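Local coordinates for protein annexin A8 (Homo sapiens, PDB 1W3W) that binds acidic phospholipids in a calcium-dependent manner and acts as an anticoagulant that indirectly inhibits the thromboplastin-specific complex of the blood coagulation cascade, at residues 45-50 with 317-322; 95-99 with 130-134; 255-259 with 287-291; 258-262 with 275-280. One frame throughout, in Å; residues are numbered along the deposited sequence.

Contact 1 (45-50 with 317-322)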
loop_
_atom_site.group_PDB
_atom_site.type_symbol
_atom_site.label_atom_id
_atom_site.label_comp_id
_atom_site.label_asym_id
_atom_site.label_seq_id
_atom_site.Cartn_x
_atom_site.Cartn_y
_atom_site.Cartn_z
ATOM N N ILE A 45 -5.174 -1.522 -22.705
ATOM C CA ILE A 45 -3.916 -1.910 -22.050
ATOM C C ILE A 45 -2.742 -1.109 -22.614
ATOM O O ILE A 45 -1.955 -0.556 -21.865
ATOM C CB ILE A 45 -3.656 -3.434 -22.209
ATOM C CG1 ILE A 45 -4.697 -4.245 -21.450
ATOM C CG2 ILE A 45 -2.230 -3.827 -21.727
ATOM C CD1 ILE A 45 -4.635 -5.732 -21.768
ATOM N N ASP A 46 -2.660 -1.007 -23.934
ATOM C CA ASP A 46 -1.516 -0.387 -24.600
ATOM C C ASP A 46 -1.395 1.089 -24.308
ATOM O O ASP A 46 -0.304 1.607 -24.318
ATOM C CB ASP A 46 -1.583 -0.583 -26.115
ATOM C CG ASP A 46 -1.269 -2.009 -26.533
ATOM O OD1 ASP A 46 -0.903 -2.841 -25.676
ATOM O OD2 ASP A 46 -1.382 -2.384 -27.707
ATOM N N VAL A 47 -2.506 1.772 -24.045
ATOM C CA VAL A 47 -2.443 3.179 -23.676
ATOM C C VAL A 47 -2.229 3.333 -22.159
ATOM O O VAL A 47 -1.260 3.962 -21.713
ATOM C CB VAL A 47 -3.722 3.932 -24.121
ATOM C CG1 VAL A 47 -3.756 5.347 -23.553
ATOM C CG2 VAL A 47 -3.822 3.979 -25.646
ATOM N N LEU A 48 -3.119 2.765 -21.357
ATOM C CA LEU A 48 -3.138 3.109 -19.940
ATOM C C LEU A 48 -1.987 2.528 -19.122
ATOM O O LEU A 48 -1.568 3.171 -18.162
ATOM C CB LEU A 48 -4.486 2.770 -19.313
ATOM C CG LEU A 48 -5.621 3.559 -19.961
ATOM C CD1 LEU A 48 -6.940 3.135 -19.374
ATOM C CD2 LEU A 48 -5.404 5.067 -19.802
ATOM N N THR A 49 -1.482 1.344 -19.468
ATOM C CA THR A 49 -0.307 0.791 -18.758
ATOM C C THR A 49 1.037 1.283 -19.265
ATOM O O THR A 49 2.045 0.996 -18.637
ATOM C CB THR A 49 -0.267 -0.750 -18.771
ATOM O OG1 THR A 49 -0.040 -1.229 -20.110
ATOM C CG2 THR A 49 -1.581 -1.341 -18.312
ATOM N N LYS A 50 1.071 1.991 -20.391
ATOM C CA LYS A 50 2.314 2.535 -20.925
ATOM C C LYS A 50 2.448 4.043 -20.747
ATOM O O LYS A 50 3.440 4.612 -21.171
ATOM C CB LYS A 50 2.460 2.179 -22.415
ATOM C CG LYS A 50 2.636 0.683 -22.694
ATOM C CD LYS A 50 3.894 0.134 -22.033
ATOM C CE LYS A 50 4.083 -1.375 -22.263
ATOM N NZ LYS A 50 4.800 -1.995 -21.098
ATOM N N ASN A 317 -2.481 -9.779 -18.587
ATOM C CA ASN A 317 -1.667 -9.085 -19.564
ATOM C C ASN A 317 -1.450 -7.631 -19.194
ATOM O O ASN A 317 -0.381 -7.086 -19.438
ATOM C CB ASN A 317 -2.260 -9.227 -20.958
ATOM C CG ASN A 317 -2.105 -10.639 -21.505
ATOM O OD1 ASN A 317 -1.119 -11.335 -21.210
ATOM N ND2 ASN A 317 -3.086 -11.078 -22.285
ATOM N N ALA A 318 -2.452 -7.018 -18.573
ATOM C CA ALA A 318 -2.323 -5.667 -18.073
ATOM C C ALA A 318 -1.322 -5.622 -16.912
ATOM O O ALA A 318 -0.506 -4.718 -16.843
ATOM C CB ALA A 318 -3.684 -5.131 -17.626
ATOM N N LEU A 319 -1.385 -6.580 -15.993
ATOM C CA LEU A 319 -0.440 -6.603 -14.868
ATOM C C LEU A 319 0.989 -6.734 -15.368
ATOM O O LEU A 319 1.886 -6.026 -14.896
ATOM C CB LEU A 319 -0.741 -7.734 -13.893
ATOM C CG LEU A 319 -1.903 -7.533 -12.922
ATOM C CD1 LEU A 319 -2.185 -8.812 -12.205
ATOM C CD2 LEU A 319 -1.593 -6.443 -11.922
ATOM N N LEU A 320 1.199 -7.623 -16.336
ATOM C CA LEU A 320 2.537 -7.857 -16.873
ATOM C C LEU A 320 3.051 -6.646 -17.638
ATOM O O LEU A 320 4.229 -6.363 -17.596
ATOM C CB LEU A 320 2.555 -9.122 -17.759
ATOM C CG LEU A 320 2.322 -10.456 -17.038
ATOM C CD1 LEU A 320 2.222 -11.629 -18.047
ATOM C CD2 LEU A 320 3.443 -10.734 -16.047
ATOM N N SER A 321 2.164 -5.918 -18.317
ATOM C CA SER A 321 2.539 -4.697 -19.035
ATOM C C SER A 321 3.042 -3.638 -18.051
ATOM O O SER A 321 4.040 -2.967 -18.308
ATOM C CB SER A 321 1.360 -4.181 -19.856
ATOM O OG SER A 321 1.715 -3.068 -20.651
ATOM N N LEU A 322 2.375 -3.535 -16.899
ATOM C CA LEU A 322 2.757 -2.601 -15.839
ATOM C C LEU A 322 4.084 -2.962 -15.200
ATOM O O LEU A 322 4.925 -2.106 -14.977
ATOM C CB LEU A 322 1.701 -2.608 -14.730
ATOM C CG LEU A 322 0.537 -1.648 -14.859
ATOM C CD1 LEU A 322 -0.454 -1.966 -13.754
ATOM C CD2 LEU A 322 1.010 -0.197 -14.780
#
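Thr-49 and Ser-321 meet hydroxyl to hydroxyl where segment 45-50, on and just beyond helix 41-48 in the first annexin repeat, lies against the last helix of the fourth. Ser-321 OG donates to Thr-49 OG1 over 2.6 Å, and Thr-49 OG1 in turn donates to Ile-45 O at 2.7 Å, so the two hydroxyls form a relay that ends on a backbone carbonyl. Ile-45 O is gripped twice, because Thr-49 N also bonds to it, and the two donors arrive from opposite faces of the carbonyl plane, the hydroxyl lying 38° out of it. What turns Thr-49 OG1 back over the preceding turn is a chi1 of 67°, which sets it between the backbone N and the carbonyl carbon; the same rotation sends CG2 toward the other helix, where it lies 4.1 Å from Leu-322 CG.

Lys-50 closes the polar side. Bent at chi2, its chain carries NZ to within 3.1 Å of Ser-321 O, tilted from the carbonyl plane, and NZ adds a weak bond to Ser-321 OG. That hydroxyl therefore gives its proton to the threonine while accepting loosely from the ammonium group, whose charge would be expected to polarise it.

Beside this chain of bonds the packing is apolar: Ile-45 CG1 rests 4.1 Å from Ala-318 CB, and its CG2 reaches the CB of Ser-321. The contact thus joins the first and fourth repeats. Helix 81-91 borders both partners, with Phe-83 on Ile-45 and Leu-86 on Ala-318, while Leu-319 and Leu-322 continue onto Ile-280 of helix 273-283.

Contact 2 (95-99 with 130-134); sequences YRYEA and EIMKA
Ile-131 is the main bump of this contact, and the first turn of helix 96-107 supplies the hollow that takes it. Its two branches divide the work. CG1 passes over the backbone of Tyr-95, 3.8 Å from that residue's O, and carries CD1 on to Glu-98 CB at 3.6 Å; CG2, anti to the backbone N, is directed instead toward Ala-99. Tyr-95, Glu-98 and Ala-99 thus line the side of Ile-131 that faces this helix, and its side chain crosses those of Tyr-95 and Glu-98 at about a right angle.

A second fit lies one turn further along helix 125-139. Here Ala-134 CB sits among Tyr-95 O, Arg-96 CG and Ala-99 CB; the small Ala-99 and Ala-134 meet methyl to methyl, their CB atoms 4.1 Å apart.

Toward the start of the helix, the ring of Tyr-95 lies against Glu-130, whose CB stands over one face in a CH-pi contact, 4.0 Å from the centroid and offset toward the ring's rim.

Glu-98, which forms one wall of the hollow, is itself held in place: bent at chi2 (92°), its chain doubles back so that OE2 accepts the N-H of Tyr-95, the N-cap residue, on its syn side at 2.9 Å, which tethers the start of the helix.

Both helices belong to the second annexin repeat. A salt bridge from Arg-96 to Asp-138 links the same two helices again, Glu-98 OE1 pairs with Arg-123 of the preceding loop, and Tyr-97, turned to the other side, packs on helix 273-283 of the fourth repeat.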
loop_
_atom_site.group_PDB
_atom_site.type_symbol
_atom_site.label_atom_id
_atom_site.label_comp_id
_atom_site.label_asym_id
_atom_site.label_seq_id
_atom_site.Cartn_x
_atom_site.Cartn_y
_atom_site.Cartn_z
ATOM N N TYR A 95 -2.687 9.223 -3.655
ATOM C CA TYR A 95 -3.290 9.748 -2.424
ATOM C C TYR A 95 -4.797 9.650 -2.444
ATOM O O TYR A 95 -5.394 9.137 -1.500
ATOM C CB TYR A 95 -2.795 11.172 -2.074
ATOM C CG TYR A 95 -1.305 11.312 -2.261
ATOM C CD1 TYR A 95 -0.438 10.322 -1.799
ATOM C CD2 TYR A 95 -0.765 12.392 -2.955
ATOM C CE1 TYR A 95 0.923 10.412 -2.001
ATOM C CE2 TYR A 95 0.599 12.487 -3.162
ATOM C CZ TYR A 95 1.433 11.496 -2.685
ATOM O OH TYR A 95 2.786 11.584 -2.887
ATOM N N ARG A 96 -5.422 10.113 -3.506
ATOM C CA ARG A 96 -6.825 9.822 -3.730
ATOM C C ARG A 96 -7.066 8.331 -3.897
ATOM O O ARG A 96 -8.083 7.828 -3.431
ATOM C CB ARG A 96 -7.354 10.587 -4.945
ATOM C CG ARG A 96 -7.349 12.079 -4.719
ATOM C CD ARG A 96 -8.217 12.878 -5.678
ATOM N NE ARG A 96 -9.537 12.262 -5.833
ATOM C CZ ARG A 96 -10.376 12.501 -6.836
ATOM N NH1 ARG A 96 -10.063 13.367 -7.800
ATOM N NH2 ARG A 96 -11.542 11.867 -6.875
ATOM N N TYR A 97 -6.119 7.615 -4.505
ATOM C CA TYR A 97 -6.240 6.168 -4.653
ATOM C C TYR A 97 -6.287 5.464 -3.302
ATOM O O TYR A 97 -7.181 4.658 -3.043
ATOM C CB TYR A 97 -5.074 5.603 -5.467
ATOM C CG TYR A 97 -5.146 4.110 -5.632
ATOM C CD1 TYR A 97 -6.328 3.489 -6.050
ATOM C CD2 TYR A 97 -4.037 3.309 -5.390
ATOM C CE1 TYR A 97 -6.392 2.119 -6.212
ATOM C CE2 TYR A 97 -4.096 1.940 -5.566
ATOM C CZ TYR A 97 -5.277 1.347 -5.965
ATOM O OH TYR A 97 -5.334 -0.023 -6.125
ATOM N N GLU A 98 -5.318 5.771 -2.443
ATOM C CA GLU A 98 -5.258 5.185 -1.102
ATOM C C GLU A 98 -6.489 5.545 -0.258
ATOM O O GLU A 98 -7.007 4.710 0.482
ATOM C CB GLU A 98 -3.967 5.594 -0.376
ATOM C CG GLU A 98 -2.728 4.886 -0.897
ATOM C CD GLU A 98 -2.011 5.655 -1.992
ATOM O OE1 GLU A 98 -0.820 5.384 -2.193
ATOM O OE2 GLU A 98 -2.613 6.528 -2.652
ATOM N N ALA A 99 -6.952 6.786 -0.378
ATOM C CA ALA A 99 -8.183 7.213 0.285
ATOM C C ALA A 99 -9.381 6.363 -0.144
ATOM O O ALA A 99 -10.204 5.994 0.695
ATOM C CB ALA A 99 -8.453 8.664 0.014
ATOM N N GLU A 130 -1.525 13.863 2.912
ATOM C CA GLU A 130 -2.203 13.991 1.618
ATOM C C GLU A 130 -3.364 13.024 1.495
ATOM O O GLU A 130 -4.397 13.368 0.959
ATOM C CB GLU A 130 -1.219 13.751 0.461
ATOM C CG GLU A 130 -0.126 14.797 0.341
ATOM C CD GLU A 130 -0.685 16.198 0.148
ATOM O OE1 GLU A 130 -0.189 17.132 0.813
ATOM O OE2 GLU A 130 -1.627 16.360 -0.660
ATOM N N ILE A 131 -3.186 11.808 1.990
ATOM C CA ILE A 131 -4.254 10.815 1.953
ATOM C C ILE A 131 -5.432 11.266 2.839
ATOM O O ILE A 131 -6.590 11.146 2.452
ATOM C CB ILE A 131 -3.705 9.435 2.369
ATOM C CG1 ILE A 131 -2.816 8.883 1.250
ATOM C CG2 ILE A 131 -4.842 8.478 2.663
ATOM C CD1 ILE A 131 -1.900 7.749 1.659
ATOM N N MET A 132 -5.121 11.804 4.011
ATOM C CA MET A 132 -6.144 12.317 4.926
ATOM C C MET A 132 -6.960 13.449 4.323
ATOM O O MET A 132 -8.171 13.504 4.492
ATOM C CB MET A 132 -5.491 12.799 6.217
ATOM C CG MET A 132 -5.191 11.669 7.158
ATOM S SD MET A 132 -4.363 12.242 8.640
ATOM C CE MET A 132 -5.384 11.701 9.827
ATOM N N LYS A 133 -6.290 14.346 3.613
ATOM C CA LYS A 133 -6.961 15.458 2.953
ATOM C C LYS A 133 -7.859 14.952 1.839
ATOM O O LYS A 133 -8.998 15.395 1.703
ATOM C CB LYS A 133 -5.929 16.447 2.398
ATOM C CG LYS A 133 -6.526 17.541 1.514
ATOM C CD LYS A 133 -5.748 18.865 1.624
ATOM C CE LYS A 133 -4.400 18.808 0.903
ATOM N NZ LYS A 133 -4.084 20.110 0.217
ATOM N N ALA A 134 -7.352 14.012 1.042
ATOM C CA ALA A 134 -8.120 13.432 -0.052
ATOM C C ALA A 134 -9.359 12.706 0.467
ATOM O O ALA A 134 -10.430 12.810 -0.129
ATOM C CB ALA A 134 -7.249 12.466 -0.873
#

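Contact 3 (255-259 with 287-291); sequences HSYFA and DLNLI
The polar part of this contact is a single bond, from His-255 to Asp-287. His-255 ND1 donates to Asp-287 OD2 over 2.6 Å, with an N-H...O angle of 152°. The acceptor lies in the plane of the imidazole and uses its anti lone pair, the one facing away from OD1, and the ring and carboxylate planes stand 68° apart. Asp-287 occupies the N-cap position of helix 288-299, yet its side chain makes no capping bond: with chi1 at 62°, CG is set between the backbone N and the carbonyl carbon, and the carboxylate reaches across to the histidine instead.

The contact between ring and methyl is of the CH-pi kind. Leu-290 CD1 stands over the centre of the His-255 imidazole, 3.8 Å from the centroid and close to the ring normal. The imidazole is therefore held in two ways, by the carboxylate at its edge and by a methyl over one face.

Apolar packing follows one turn further along both helices. Ile-291 points its CD1 at Phe-258 CB, 3.6 Å away, while its CG2 lies alongside Ala-259, 4.0 Å from CA. With an alanine opposite, the backbones approach to 5.3 Å between the CA atoms of Ala-259 and Ile-291.

Helices 254-266 and 288-299 are thus joined within the fourth annexin repeat by a hydrogen bond at one end and apolar packing at the other. Asp-287 OD1 forms a salt bridge with Arg-283, so the carboxylate is shared between an arginine and the imidazole; it may favour a protonated His-255, though Arg-283 on the same group would temper that.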
loop_
_atom_site.group_PDB
_atom_site.type_symbol
_atom_site.label_atom_id
_atom_site.label_comp_id
_atom_site.label_asym_id
_atom_site.label_seq_id
_atom_site.Cartn_x
_atom_site.Cartn_y
_atom_site.Cartn_z
ATOM N N HIS A 255 10.964 -1.692 0.693
ATOM C CA HIS A 255 10.875 -2.360 -0.601
ATOM C C HIS A 255 10.692 -3.861 -0.416
ATOM O O HIS A 255 9.916 -4.499 -1.119
ATOM C CB HIS A 255 12.134 -2.076 -1.437
ATOM C CG HIS A 255 12.550 -0.639 -1.422
ATOM N ND1 HIS A 255 11.727 0.374 -1.864
ATOM C CD2 HIS A 255 13.684 -0.041 -0.986
ATOM C CE1 HIS A 255 12.344 1.535 -1.718
ATOM N NE2 HIS A 255 13.534 1.309 -1.188
ATOM N N SER A 256 11.412 -4.414 0.546
ATOM C CA SER A 256 11.274 -5.814 0.931
ATOM C C SER A 256 9.876 -6.120 1.510
ATOM O O SER A 256 9.327 -7.213 1.284
ATOM C CB SER A 256 12.384 -6.168 1.928
ATOM O OG SER A 256 12.144 -7.407 2.549
ATOM N N TYR A 257 9.293 -5.158 2.230
ATOM C CA TYR A 257 7.935 -5.311 2.756
ATOM C C TYR A 257 6.933 -5.514 1.610
ATOM O O TYR A 257 6.080 -6.411 1.651
ATOM C CB TYR A 257 7.510 -4.098 3.617
ATOM C CG TYR A 257 6.014 -4.091 3.873
ATOM C CD1 TYR A 257 5.428 -5.036 4.690
ATOM C CD2 TYR A 257 5.181 -3.160 3.253
ATOM C CE1 TYR A 257 4.059 -5.067 4.878
ATOM C CE2 TYR A 257 3.820 -3.184 3.446
ATOM C CZ TYR A 257 3.266 -4.122 4.263
ATOM O OH TYR A 257 1.907 -4.130 4.458
ATOM N N PHE A 258 7.025 -4.660 0.599
ATOM C CA PHE A 258 6.100 -4.733 -0.529
ATOM C C PHE A 258 6.272 -6.014 -1.318
ATOM O O PHE A 258 5.283 -6.566 -1.784
ATOM C CB PHE A 258 6.211 -3.500 -1.434
ATOM C CG PHE A 258 5.628 -2.264 -0.820
ATOM C CD1 PHE A 258 6.410 -1.174 -0.547
ATOM C CD2 PHE A 258 4.278 -2.213 -0.487
ATOM C CE1 PHE A 258 5.864 -0.032 0.048
ATOM C CE2 PHE A 258 3.739 -1.092 0.102
ATOM C CZ PHE A 258 4.541 0.005 0.370
ATOM N N ALA A 259 7.508 -6.490 -1.466
ATOM C CA ALA A 259 7.754 -7.768 -2.143
ATOM C C ALA A 259 7.013 -8.882 -1.418
ATOM O O ALA A 259 6.409 -9.736 -2.045
ATOM C CB ALA A 259 9.244 -8.094 -2.198
ATOM N N ASP A 287 8.962 2.547 -6.599
ATOM C CA ASP A 287 10.016 1.563 -6.362
ATOM C C ASP A 287 9.699 0.156 -6.853
ATOM O O ASP A 287 10.247 -0.824 -6.338
ATOM C CB ASP A 287 10.371 1.533 -4.870
ATOM C CG ASP A 287 9.211 1.113 -4.000
ATOM O OD1 ASP A 287 8.047 1.054 -4.477
ATOM O OD2 ASP A 287 9.376 0.828 -2.799
ATOM N N LEU A 288 8.878 0.050 -7.888
ATOM C CA LEU A 288 8.523 -1.260 -8.406
ATOM C C LEU A 288 9.773 -1.988 -8.926
ATOM O O LEU A 288 9.884 -3.200 -8.785
ATOM C CB LEU A 288 7.425 -1.149 -9.480
ATOM C CG LEU A 288 6.809 -2.467 -9.962
ATOM C CD1 LEU A 288 6.088 -3.195 -8.870
ATOM C CD2 LEU A 288 5.868 -2.198 -11.121
ATOM N N ASN A 289 10.726 -1.250 -9.486
ATOM C CA ASN A 289 12.011 -1.855 -9.906
ATOM C C ASN A 289 12.775 -2.541 -8.734
ATOM O O ASN A 289 13.280 -3.655 -8.873
ATOM C CB ASN A 289 12.889 -0.806 -10.604
ATOM C CG ASN A 289 13.274 0.372 -9.676
ATOM O OD1 ASN A 289 12.448 0.889 -8.913
ATOM N ND2 ASN A 289 14.541 0.786 -9.745
ATOM N N LEU A 290 12.814 -1.887 -7.575
ATOM C CA LEU A 290 13.454 -2.447 -6.388
ATOM C C LEU A 290 12.639 -3.600 -5.787
ATOM O O LEU A 290 13.198 -4.558 -5.289
ATOM C CB LEU A 290 13.697 -1.351 -5.337
ATOM C CG LEU A 290 14.703 -0.258 -5.715
ATOM C CD1 LEU A 290 14.597 0.924 -4.777
ATOM C CD2 LEU A 290 16.157 -0.776 -5.693
ATOM N N ILE A 291 11.318 -3.511 -5.861
ATOM C CA ILE A 291 10.444 -4.571 -5.416
ATOM C C ILE A 291 10.726 -5.841 -6.247
ATOM O O ILE A 291 10.851 -6.933 -5.696
ATOM C CB ILE A 291 8.962 -4.129 -5.508
ATOM C CG1 ILE A 291 8.678 -3.023 -4.471
ATOM C CG2 ILE A 291 8.033 -5.326 -5.267
ATOM C CD1 ILE A 291 7.316 -2.314 -4.617
#

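Contact 4 (258-262 with 275-280); sequences FAERL and TLIRNI
Leu-262, Asn-279 and Arg-261 bury the most surface where helix 254-266 packs against helix 273-283, the short segments running nearly antiparallel at 155° with axes 10.0 Å apart.

Leu-262 does its work through one methyl. CD2 enters between the side chains of the opposite helix, 3.7 Å from Asn-279 CB and 4.0 Å from both Leu-276 CD1 and Ile-280 CG1. The Asn-279 side chain runs antiparallel beside it, and the Asn-279 amide group lies at the edge of the Phe-258 ring, the two planes 51° apart.

Arg-261 crosses to Thr-275 instead. Its CG is anti to the backbone N (chi1 -160°) and the chain bends at chi2, which lays the guanidinium over Thr-275: the methyl CG2 lies beneath one face, 3.8 Å from the plane and toward its rim. Arg-278 NH2 comes within 4.0 Å of Arg-261 NH2.

Both arginines form salt bridges with Glu-118 of the second repeat, and Arg-278 forms another with Glu-101. These carboxylates would offset the paired positive charges, so the Leu-262 packing inside the fourth repeat is bordered by a charged network leading to the second.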
loop_
_atom_site.group_PDB
_atom_site.type_symbol
_atom_site.label_atom_id
_atom_site.label_comp_id
_atom_site.label_asym_id
_atom_site.label_seq_id
_atom_site.Cartn_x
_atom_site.Cartn_y
_atom_site.Cartn_z
ATOM N N PHE A 258 7.025 -4.660 0.599
ATOM C CA PHE A 258 6.100 -4.733 -0.529
ATOM C C PHE A 258 6.272 -6.014 -1.318
ATOM O O PHE A 258 5.283 -6.566 -1.784
ATOM C CB PHE A 258 6.211 -3.500 -1.434
ATOM C CG PHE A 258 5.628 -2.264 -0.820
ATOM C CD1 PHE A 258 6.410 -1.174 -0.547
ATOM C CD2 PHE A 258 4.278 -2.213 -0.487
ATOM C CE1 PHE A 258 5.864 -0.032 0.048
ATOM C CE2 PHE A 258 3.739 -1.092 0.102
ATOM C CZ PHE A 258 4.541 0.005 0.370
ATOM N N ALA A 259 7.508 -6.490 -1.466
ATOM C CA ALA A 259 7.754 -7.768 -2.143
ATOM C C ALA A 259 7.013 -8.882 -1.418
ATOM O O ALA A 259 6.409 -9.736 -2.045
ATOM C CB ALA A 259 9.244 -8.094 -2.198
ATOM N N GLU A 260 7.079 -8.869 -0.087
ATOM C CA GLU A 260 6.488 -9.919 0.743
ATOM C C GLU A 260 4.968 -9.860 0.717
ATOM O O GLU A 260 4.287 -10.885 0.737
ATOM C CB GLU A 260 7.001 -9.786 2.184
ATOM C CG GLU A 260 6.523 -10.873 3.130
ATOM C CD GLU A 260 7.025 -10.648 4.545
ATOM O OE1 GLU A 260 8.234 -10.793 4.792
ATOM O OE2 GLU A 260 6.203 -10.305 5.400
ATOM N N ARG A 261 4.439 -8.650 0.647
ATOM C CA ARG A 261 3.019 -8.442 0.524
ATOM C C ARG A 261 2.495 -9.047 -0.777
ATOM O O ARG A 261 1.463 -9.712 -0.798
ATOM C CB ARG A 261 2.739 -6.952 0.568
ATOM C CG ARG A 261 1.381 -6.634 0.903
ATOM C CD ARG A 261 0.990 -6.942 2.342
ATOM N NE ARG A 261 -0.331 -6.388 2.490
ATOM C CZ ARG A 261 -1.364 -6.990 3.054
ATOM N NH1 ARG A 261 -1.250 -8.182 3.640
ATOM N NH2 ARG A 261 -2.511 -6.356 3.073
ATOM N N LEU A 262 3.226 -8.822 -1.855
ATOM C CA LEU A 262 2.852 -9.347 -3.159
ATOM C C LEU A 262 2.942 -10.875 -3.181
ATOM O O LEU A 262 2.047 -11.533 -3.691
ATOM C CB LEU A 262 3.733 -8.730 -4.238
ATOM C CG LEU A 262 3.498 -7.243 -4.512
ATOM C CD1 LEU A 262 4.556 -6.718 -5.453
ATOM C CD2 LEU A 262 2.116 -7.047 -5.098
ATOM N N THR A 275 -5.103 -6.912 -3.062
ATOM C CA THR A 275 -3.761 -6.641 -2.566
ATOM C C THR A 275 -2.706 -6.599 -3.661
ATOM O O THR A 275 -1.801 -5.760 -3.632
ATOM C CB THR A 275 -3.396 -7.713 -1.523
ATOM O OG1 THR A 275 -4.279 -7.574 -0.417
ATOM C CG2 THR A 275 -2.027 -7.481 -0.921
ATOM N N LEU A 276 -2.820 -7.511 -4.616
ATOM C CA LEU A 276 -1.961 -7.512 -5.795
ATOM C C LEU A 276 -2.105 -6.209 -6.593
ATOM O O LEU A 276 -1.126 -5.547 -6.912
ATOM C CB LEU A 276 -2.320 -8.723 -6.665
ATOM C CG LEU A 276 -1.511 -9.038 -7.919
ATOM C CD1 LEU A 276 -0.041 -9.271 -7.615
ATOM C CD2 LEU A 276 -2.116 -10.279 -8.560
ATOM N N ILE A 277 -3.339 -5.837 -6.901
ATOM C CA ILE A 277 -3.616 -4.630 -7.662
ATOM C C ILE A 277 -3.085 -3.395 -6.950
ATOM O O ILE A 277 -2.353 -2.601 -7.534
ATOM C CB ILE A 277 -5.133 -4.509 -7.927
ATOM C CG1 ILE A 277 -5.560 -5.546 -8.990
ATOM C CG2 ILE A 277 -5.500 -3.078 -8.323
ATOM C CD1 ILE A 277 -7.057 -5.772 -9.095
ATOM N N ARG A 278 -3.442 -3.239 -5.679
ATOM C CA ARG A 278 -3.131 -2.028 -4.932
ATOM C C ARG A 278 -1.639 -1.785 -4.805
ATOM O O ARG A 278 -1.162 -0.661 -4.970
ATOM C CB ARG A 278 -3.769 -2.090 -3.538
ATOM C CG ARG A 278 -3.603 -0.825 -2.710
ATOM C CD ARG A 278 -4.317 -0.882 -1.353
ATOM N NE ARG A 278 -3.923 -2.081 -0.627
ATOM C CZ ARG A 278 -4.659 -3.185 -0.483
ATOM N NH1 ARG A 278 -5.866 -3.292 -0.993
ATOM N NH2 ARG A 278 -4.159 -4.213 0.170
ATOM N N ASN A 279 -0.892 -2.838 -4.522
ATOM C CA ASN A 279 0.539 -2.698 -4.342
ATOM C C ASN A 279 1.292 -2.465 -5.634
ATOM O O ASN A 279 2.216 -1.650 -5.662
ATOM C CB ASN A 279 1.072 -3.878 -3.538
ATOM C CG ASN A 279 0.677 -3.774 -2.094
ATOM O OD1 ASN A 279 -0.290 -4.397 -1.640
ATOM N ND2 ASN A 279 1.369 -2.927 -1.377
ATOM N N ILE A 280 0.889 -3.138 -6.714
ATOM C CA ILE A 280 1.521 -2.906 -8.009
ATOM C C ILE A 280 1.197 -1.496 -8.506
ATOM O O ILE A 280 2.085 -0.777 -8.948
ATOM C CB ILE A 280 1.122 -3.992 -9.045
ATOM C CG1 ILE A 280 1.890 -5.279 -8.715
ATOM C CG2 ILE A 280 1.432 -3.533 -10.470
ATOM C CD1 ILE A 280 1.644 -6.411 -9.641
#

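All four contacts touch helix 273-283, which itself forms one side of contact 4. Contacts 3 and 4, with centres 9 Å apart, start from the same part of helix 254-266 and use the two helices that follow it in the chain; Ile-291 CG2 meets Leu-262 CD1 between them. Contact 1 lies about 17 Å from contact 4, centre to centre, and touches it through Leu-319 and Leu-322, and contact 3 through Leu-322 and Leu-288. Contact 2, earlier in the sequence and within the second repeat, reaches contact 4 through Tyr-97. Contact 1 pairs the first repeat with the fourth and spans the others along the chain. Together they link three of the four annexin repeats.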